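Local coordinates for B-agarase (Saccharophagus degradans, PDB 4BQ2), which hydrolyses agarose as a family 50 glycoside hydrolase, acting as an exo-beta-agarase on the polysaccharide from the chain end, at residues Glu265-Gly269 with Lys270-Val274; Trp638-Leu641 with Ala642-Lys646. All coordinates share one frame; numbering follows the deposited sequence.

Contact 1 (Glu265-Gly269 with Lys270-Val274); sequences EKING and KWMLV
Lys270 and Ile267 close a tight beta hairpin, joined by backbone bonds in both directions: Ile267 N to Lys270 O at 2.8 Å, nearly straight (174°), and Lys270 N to Ile267 O at 3.0 Å. Asn268 and Gly269 occupy the corners of the type I' turn between them, both with positive phi, the usual two-residue connection of an antiparallel hairpin. Across the hairpin Lys270 CB approaches Ile267 O at 3.6 Å, while the extended remainder of the lysine chain leads away and its NZ bonds to Arg746 O. Two residues further from the turn, Glu265 forms the next hydrogen-bonded pair with Met272, through Glu265 N to Met272 O at 3.0 Å and Met272 N to Glu265 O at 2.9 Å. Glu265 CB meets Val274 CG2 at 3.8 Å, on the face where Ile267 CD1 also touches Met272 CB. On the other face lie Lys266 and Trp271, a non-hydrogen-bonded pair. Lys266 lays its chain over the indole: CG sits above the five-membered ring in a CH-pi contact, 6° off the normal, and a bend at chi3 (-69°) brings Lys266 CE to 3.6 Å from Trp271 CE2. Strand 263-267 borders a six-stranded mixed sheet; strand 270-274 continues it to strand 280-287, where Phe282 meets Met272, and the side chains of Trp271 and Leu273 reach Val694 on strand 693-699.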
ATOM      1  N   GLU A 265     -18.410 -20.836   2.066  1.00 17.56           N
ATOM      2  CA  GLU A 265     -19.342 -21.665   1.319  1.00 20.31           C
ATOM      3  C   GLU A 265     -19.766 -20.949   0.059  1.00 21.09           C
ATOM      4  O   GLU A 265     -20.001 -19.732   0.084  1.00 19.67           O
ATOM      5  CB  GLU A 265     -20.582 -21.950   2.144  1.00 22.89           C
ATOM      6  CG  GLU A 265     -21.562 -22.862   1.431  1.00 29.35           C
ATOM      7  CD  GLU A 265     -22.067 -23.916   2.363  1.00 34.17           C
ATOM      8  OE1 GLU A 265     -21.224 -24.613   2.975  1.00 36.52           O
ATOM      9  OE2 GLU A 265     -23.297 -24.006   2.504  1.00 36.96           O
ATOM     10  N   LYS A 266     -19.869 -21.710  -1.030  1.00 20.71           N
ATOM     11  CA  LYS A 266     -20.433 -21.175  -2.273  1.00 25.43           C
ATOM     12  C   LYS A 266     -21.965 -21.124  -2.155  1.00 26.94           C
ATOM     13  O   LYS A 266     -22.620 -22.112  -1.763  1.00 29.52           O
ATOM     14  CB  LYS A 266     -19.965 -22.024  -3.463  1.00 26.85           C
ATOM     15  CG  LYS A 266     -19.629 -21.227  -4.714  1.00 32.01           C
ATOM     16  CD  LYS A 266     -19.300 -22.172  -5.866  1.00 35.31           C
ATOM     17  CE  LYS A 266     -17.976 -22.896  -5.633  1.00 34.51           C
ATOM     18  NZ  LYS A 266     -17.645 -23.918  -6.670  1.00 38.12           N
ATOM     19  N   ILE A 267     -22.541 -19.964  -2.416  1.00 23.89           N
ATOM     20  CA  ILE A 267     -23.973 -19.810  -2.338  1.00 25.85           C
ATOM     21  C   ILE A 267     -24.442 -19.388  -3.727  1.00 28.25           C
ATOM     22  O   ILE A 267     -24.046 -18.340  -4.233  1.00 26.99           O
ATOM     23  CB  ILE A 267     -24.406 -18.818  -1.253  1.00 25.98           C
ATOM     24  CG1 ILE A 267     -23.866 -19.256   0.117  1.00 24.53           C
ATOM     25  CG2 ILE A 267     -25.920 -18.673  -1.254  1.00 28.47           C
ATOM     26  CD1 ILE A 267     -24.101 -18.271   1.247  1.00 22.80           C
ATOM     27  N   ASN A 268     -25.229 -20.272  -4.332  1.00 31.91           N
ATOM     28  CA  ASN A 268     -25.640 -20.215  -5.734  1.00 35.17           C
ATOM     29  C   ASN A 268     -24.594 -19.613  -6.670  1.00 32.19           C
ATOM     30  O   ASN A 268     -24.801 -18.578  -7.287  1.00 31.48           O
ATOM     31  CB  ASN A 268     -27.016 -19.541  -5.855  1.00 40.57           C
ATOM     32  CG  ASN A 268     -28.106 -20.310  -5.111  1.00 42.73           C
ATOM     33  OD1 ASN A 268     -28.880 -19.727  -4.356  1.00 47.34           O
ATOM     34  ND2 ASN A 268     -28.149 -21.632  -5.301  1.00 43.83           N
ATOM     35  N   GLY A 269     -23.446 -20.270  -6.741  1.00 29.48           N
ATOM     36  CA  GLY A 269     -22.440 -19.915  -7.722  1.00 30.10           C
ATOM     37  C   GLY A 269     -21.515 -18.774  -7.313  1.00 29.61           C
ATOM     38  O   GLY A 269     -20.635 -18.399  -8.088  1.00 29.21           O
ATOM     39  N   LYS A 270     -21.702 -18.236  -6.106  1.00 25.56           N
ATOM     40  CA  LYS A 270     -20.840 -17.149  -5.601  1.00 23.15           C
ATOM     41  C   LYS A 270     -20.241 -17.501  -4.252  1.00 21.44           C
ATOM     42  O   LYS A 270     -20.965 -17.848  -3.304  1.00 22.75           O
ATOM     43  CB  LYS A 270     -21.646 -15.870  -5.441  1.00 24.32           C
ATOM     44  CG  LYS A 270     -22.247 -15.383  -6.745  1.00 27.07           C
ATOM     45  CD  LYS A 270     -23.047 -14.124  -6.547  1.00 27.48           C
ATOM     46  CE  LYS A 270     -23.635 -13.663  -7.873  1.00 31.33           C
ATOM     47  NZ  LYS A 270     -24.495 -12.476  -7.626  1.00 31.85           N
ATOM     48  N   TRP A 271     -18.927 -17.369  -4.147  1.00 18.94           N
ATOM     49  CA  TRP A 271     -18.277 -17.613  -2.881  1.00 17.99           C
ATOM     50  C   TRP A 271     -18.684 -16.595  -1.830  1.00 17.44           C
ATOM     51  O   TRP A 271     -18.749 -15.395  -2.113  1.00 16.37           O
ATOM     52  CB  TRP A 271     -16.763 -17.580  -3.053  1.00 17.59           C
ATOM     53  CG  TRP A 271     -16.222 -18.891  -3.563  1.00 18.08           C
ATOM     54  CD1 TRP A 271     -15.751 -19.164  -4.826  1.00 18.04           C
ATOM     55  CD2 TRP A 271     -16.102 -20.103  -2.815  1.00 18.11           C
ATOM     56  NE1 TRP A 271     -15.344 -20.484  -4.901  1.00 18.68           N
ATOM     57  CE2 TRP A 271     -15.550 -21.078  -3.680  1.00 17.73           C
ATOM     58  CE3 TRP A 271     -16.411 -20.462  -1.480  1.00 17.12           C
ATOM     59  CZ2 TRP A 271     -15.259 -22.382  -3.253  1.00 19.03           C
ATOM     60  CZ3 TRP A 271     -16.158 -21.762  -1.073  1.00 18.97           C
ATOM     61  CH2 TRP A 271     -15.568 -22.707  -1.949  1.00 19.23           C
ATOM     62  N   MET A 272     -18.956 -17.105  -0.625  1.00 16.59           N
ATOM     63  CA  MET A 272     -19.363 -16.299   0.512  1.00 17.13           C
ATOM     64  C   MET A 272     -18.688 -16.778   1.785  1.00 16.32           C
ATOM     65  O   MET A 272     -18.157 -17.903   1.874  1.00 15.64           O
ATOM     66  CB  MET A 272     -20.901 -16.349   0.706  1.00 17.34           C
ATOM     67  CG  MET A 272     -21.713 -15.628  -0.378  1.00 16.48           C
ATOM     68  SD  MET A 272     -21.388 -13.853  -0.414  1.00 18.65           S
ATOM     69  CE  MET A 272     -22.528 -13.232   0.819  1.00 18.69           C
ATOM     70  N   LEU A 273     -18.698 -15.906   2.779  1.00 16.14           N
ATOM     71  CA  LEU A 273     -18.488 -16.377   4.139  1.00 15.92           C
ATOM     72  C   LEU A 273     -19.827 -16.774   4.723  1.00 15.70           C
ATOM     73  O   LEU A 273     -20.882 -16.377   4.220  1.00 16.14           O
ATOM     74  CB  LEU A 273     -17.764 -15.331   4.996  1.00 15.10           C
ATOM     75  CG  LEU A 273     -16.277 -15.069   4.580  1.00 16.75           C
ATOM     76  CD1 LEU A 273     -15.776 -13.670   4.968  1.00 16.46           C
ATOM     77  CD2 LEU A 273     -15.339 -16.125   5.126  1.00 18.26           C
ATOM     78  N   VAL A 274     -19.788 -17.525   5.818  1.00 14.86           N
ATOM     79  CA  VAL A 274     -20.998 -17.825   6.567  1.00 15.11           C
ATOM     80  C   VAL A 274     -20.636 -17.534   8.010  1.00 15.33           C
ATOM     81  O   VAL A 274     -19.588 -17.974   8.482  1.00 16.63           O
ATOM     82  CB  VAL A 274     -21.383 -19.311   6.402  1.00 15.09           C
ATOM     83  CG1 VAL A 274     -22.525 -19.704   7.337  1.00 14.92           C
ATOM     84  CG2 VAL A 274     -21.723 -19.615   4.954  1.00 14.73           C
TER

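Contact 2 (Trp638-Leu641 with Ala642-Lys646)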
ATOM      1  N   TRP A 638      -7.986 -10.717 -13.428  1.00 19.70           N
ATOM      2  CA  TRP A 638      -8.491 -11.634 -12.393  1.00 19.27           C
ATOM      3  C   TRP A 638      -9.060 -12.954 -12.926  1.00 20.04           C
ATOM      4  O   TRP A 638      -9.600 -13.741 -12.163  1.00 20.24           O
ATOM      5  CB  TRP A 638      -9.460 -10.914 -11.416  1.00 17.93           C
ATOM      6  CG  TRP A 638      -8.707  -9.825 -10.638  1.00 17.36           C
ATOM      7  CD1 TRP A 638      -8.682  -8.487 -10.906  1.00 17.31           C
ATOM      8  CD2 TRP A 638      -7.834 -10.034  -9.518  1.00 16.50           C
ATOM      9  NE1 TRP A 638      -7.845  -7.832  -9.990  1.00 16.39           N
ATOM     10  CE2 TRP A 638      -7.318  -8.769  -9.132  1.00 16.76           C
ATOM     11  CE3 TRP A 638      -7.467 -11.163  -8.775  1.00 17.08           C
ATOM     12  CZ2 TRP A 638      -6.442  -8.615  -8.038  1.00 16.03           C
ATOM     13  CZ3 TRP A 638      -6.575 -11.015  -7.694  1.00 16.21           C
ATOM     14  CH2 TRP A 638      -6.075  -9.744  -7.334  1.00 16.10           C
ATOM     15  N   ALA A 639      -8.880 -13.216 -14.223  1.00 21.50           N
ATOM     16  CA  ALA A 639      -9.486 -14.383 -14.877  1.00 20.37           C
ATOM     17  C   ALA A 639      -8.969 -15.709 -14.302  1.00 21.00           C
ATOM     18  O   ALA A 639      -9.702 -16.705 -14.284  1.00 20.68           O
ATOM     19  CB  ALA A 639      -9.233 -14.313 -16.385  1.00 23.30           C
ATOM     20  N   PHE A 640      -7.726 -15.704 -13.835  1.00 18.89           N
ATOM     21  CA  PHE A 640      -7.097 -16.866 -13.208  1.00 20.99           C
ATOM     22  C   PHE A 640      -7.864 -17.427 -12.004  1.00 20.46           C
ATOM     23  O   PHE A 640      -7.753 -18.609 -11.696  1.00 22.43           O
ATOM     24  CB  PHE A 640      -5.647 -16.554 -12.813  1.00 19.95           C
ATOM     25  CG  PHE A 640      -5.513 -15.664 -11.573  1.00 21.74           C
ATOM     26  CD1 PHE A 640      -5.449 -16.225 -10.288  1.00 20.42           C
ATOM     27  CD2 PHE A 640      -5.477 -14.266 -11.693  1.00 20.93           C
ATOM     28  CE1 PHE A 640      -5.318 -15.418  -9.173  1.00 20.75           C
ATOM     29  CE2 PHE A 640      -5.369 -13.454 -10.569  1.00 20.28           C
ATOM     30  CZ  PHE A 640      -5.295 -14.031  -9.309  1.00 19.43           C
ATOM     31  N   LEU A 641      -8.638 -16.582 -11.331  1.00 20.65           N
ATOM     32  CA  LEU A 641      -9.375 -16.981 -10.116  1.00 20.56           C
ATOM     33  C   LEU A 641     -10.314 -18.149 -10.377  1.00 20.73           C
ATOM     34  O   LEU A 641     -10.549 -18.939  -9.478  1.00 18.28           O
ATOM     35  CB  LEU A 641     -10.228 -15.822  -9.573  1.00 19.24           C
ATOM     36  CG  LEU A 641      -9.395 -14.626  -9.048  1.00 19.70           C
ATOM     37  CD1 LEU A 641     -10.370 -13.506  -8.721  1.00 17.64           C
ATOM     38  CD2 LEU A 641      -8.583 -15.019  -7.821  1.00 18.62           C
ATOM     39  N   ALA A 642     -10.870 -18.204 -11.589  1.00 22.12           N
ATOM     40  CA  ALA A 642     -11.870 -19.239 -11.950  1.00 23.71           C
ATOM     41  C   ALA A 642     -11.300 -20.638 -11.894  1.00 24.12           C
ATOM     42  O   ALA A 642     -11.963 -21.546 -11.402  1.00 21.38           O
ATOM     43  CB  ALA A 642     -12.481 -18.977 -13.332  1.00 25.04           C
ATOM     44  N   GLU A 643     -10.081 -20.816 -12.388  1.00 25.08           N
ATOM     45  CA  GLU A 643      -9.446 -22.126 -12.331  1.00 27.23           C
ATOM     46  C   GLU A 643      -9.123 -22.541 -10.887  1.00 27.16           C
ATOM     47  O   GLU A 643      -9.193 -23.732 -10.559  1.00 25.64           O
ATOM     48  CB  GLU A 643      -8.175 -22.183 -13.201  1.00 32.05           C
ATOM     49  CG  GLU A 643      -7.468 -23.547 -13.177  1.00 36.66           C
ATOM     50  CD  GLU A 643      -5.957 -23.435 -12.940  1.00 45.11           C
ATOM     51  OE1 GLU A 643      -5.519 -23.027 -11.814  1.00 43.90           O
ATOM     52  OE2 GLU A 643      -5.187 -23.759 -13.889  1.00 47.78           O
ATOM     53  N   LEU A 644      -8.764 -21.585 -10.023  1.00 22.98           N
ATOM     54  CA  LEU A 644      -8.485 -21.922  -8.627  1.00 21.14           C
ATOM     55  C   LEU A 644      -9.767 -22.272  -7.897  1.00 19.98           C
ATOM     56  O   LEU A 644      -9.770 -23.165  -7.066  1.00 21.00           O
ATOM     57  CB  LEU A 644      -7.836 -20.731  -7.899  1.00 21.87           C
ATOM     58  CG  LEU A 644      -6.512 -20.221  -8.425  1.00 21.86           C
ATOM     59  CD1 LEU A 644      -6.089 -18.994  -7.628  1.00 21.38           C
ATOM     60  CD2 LEU A 644      -5.472 -21.313  -8.291  1.00 23.92           C
ATOM     61  N   ASP A 645     -10.844 -21.553  -8.219  1.00 19.79           N
ATOM     62  CA  ASP A 645     -12.140 -21.714  -7.561  1.00 20.43           C
ATOM     63  C   ASP A 645     -11.985 -21.627  -6.033  1.00 19.31           C
ATOM     64  O   ASP A 645     -12.525 -22.477  -5.314  1.00 17.91           O
ATOM     65  CB  ASP A 645     -12.801 -23.056  -7.944  1.00 21.36           C
ATOM     66  CG  ASP A 645     -14.297 -23.085  -7.621  1.00 23.45           C
ATOM     67  OD1 ASP A 645     -14.901 -21.991  -7.448  1.00 22.73           O
ATOM     68  OD2 ASP A 645     -14.865 -24.212  -7.542  1.00 22.14           O
ATOM     69  N   LYS A 646     -11.265 -20.606  -5.548  1.00 17.24           N
ATOM     70  CA  LYS A 646     -11.085 -20.403  -4.103  1.00 17.10           C
ATOM     71  C   LYS A 646     -11.752 -19.113  -3.686  1.00 16.32           C
ATOM     72  O   LYS A 646     -11.625 -18.087  -4.376  1.00 17.01           O
ATOM     73  CB  LYS A 646      -9.595 -20.271  -3.666  1.00 17.73           C
ATOM     74  CG  LYS A 646      -8.727 -21.510  -3.717  1.00 19.51           C
ATOM     75  CD  LYS A 646      -9.033 -22.543  -2.619  1.00 19.11           C
ATOM     76  CE  LYS A 646      -8.639 -22.063  -1.220  1.00 18.72           C
ATOM     77  NZ  LYS A 646      -8.710 -23.183  -0.239  1.00 17.93           N
TER
HETATM   78  O   HOH W   1      -9.097 -19.254 -14.649  1.00 34.50           O
HETATM   79  O   HOH W   2     -10.046 -18.270  -6.779  1.00 18.79           O
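Ala639 and Ala642 are linked where a type I turn, Trp638 to Leu641, runs straight into the single-turn helix 641-644, a short connection between strands 624-627 and 648-652 in what is consistent with the (beta/alpha)8 barrel of this glycosidase family. Backbone bonds define the path. Ala642 N reaches Ala639 O at 3.3 Å, and Glu643 N makes a weak bond to Phe640 O. The helix then completes one regular i to i+4 bond, Asp645 N to Leu641 O at 2.9 Å, before the positive phi of Asp645 breaks the helical path. The apolar contact between the two segments is made by Phe640 and Leu644: Leu644 CD1 comes to the edge of the Phe640 ring, near its plane, 3.9 Å from Phe640 CD1. The Phe640 ring is set for this by a chi1 of 75°, which puts CG between the backbone N and the carbonyl carbon, and Leu641 CG lies over one of its faces, offset toward the rim. Helix 611-620 adjoins the pair, with Met611 against Phe640 and Val614 against Leu644. Two waters bridge backbone atoms of the two segments. One donates to Ala639 O and accepts from Glu643 N, which thus has the water as acceptor besides its weak bond to Phe640 O. The other spans the end of the helix: it donates to Leu641 O at 2.8 Å and accepts from Lys646 N at 2.9 Å.

In the fold
Contact 1 precedes contact 2 by more than 360 residues in sequence, yet their centres are about 15 Å apart. Both are tied to the six-stranded mixed sheet: the 265-274 hairpin supplies its two strands at one edge, whereas 638-646 lies in the connection between strand 624-627, at the other edge, and strand 648-652. Asp645, where the short helix ends, joins them, forming a salt bridge from OD2 to Lys266 NZ (2.9 Å) and a probable hydrogen bond from OD1 to Trp271 NE1 (3.0 Å). One carboxylate thus meets both members of the Lys266-Trp271 pair, tying the hairpin to the segment that leads into strand 648-652.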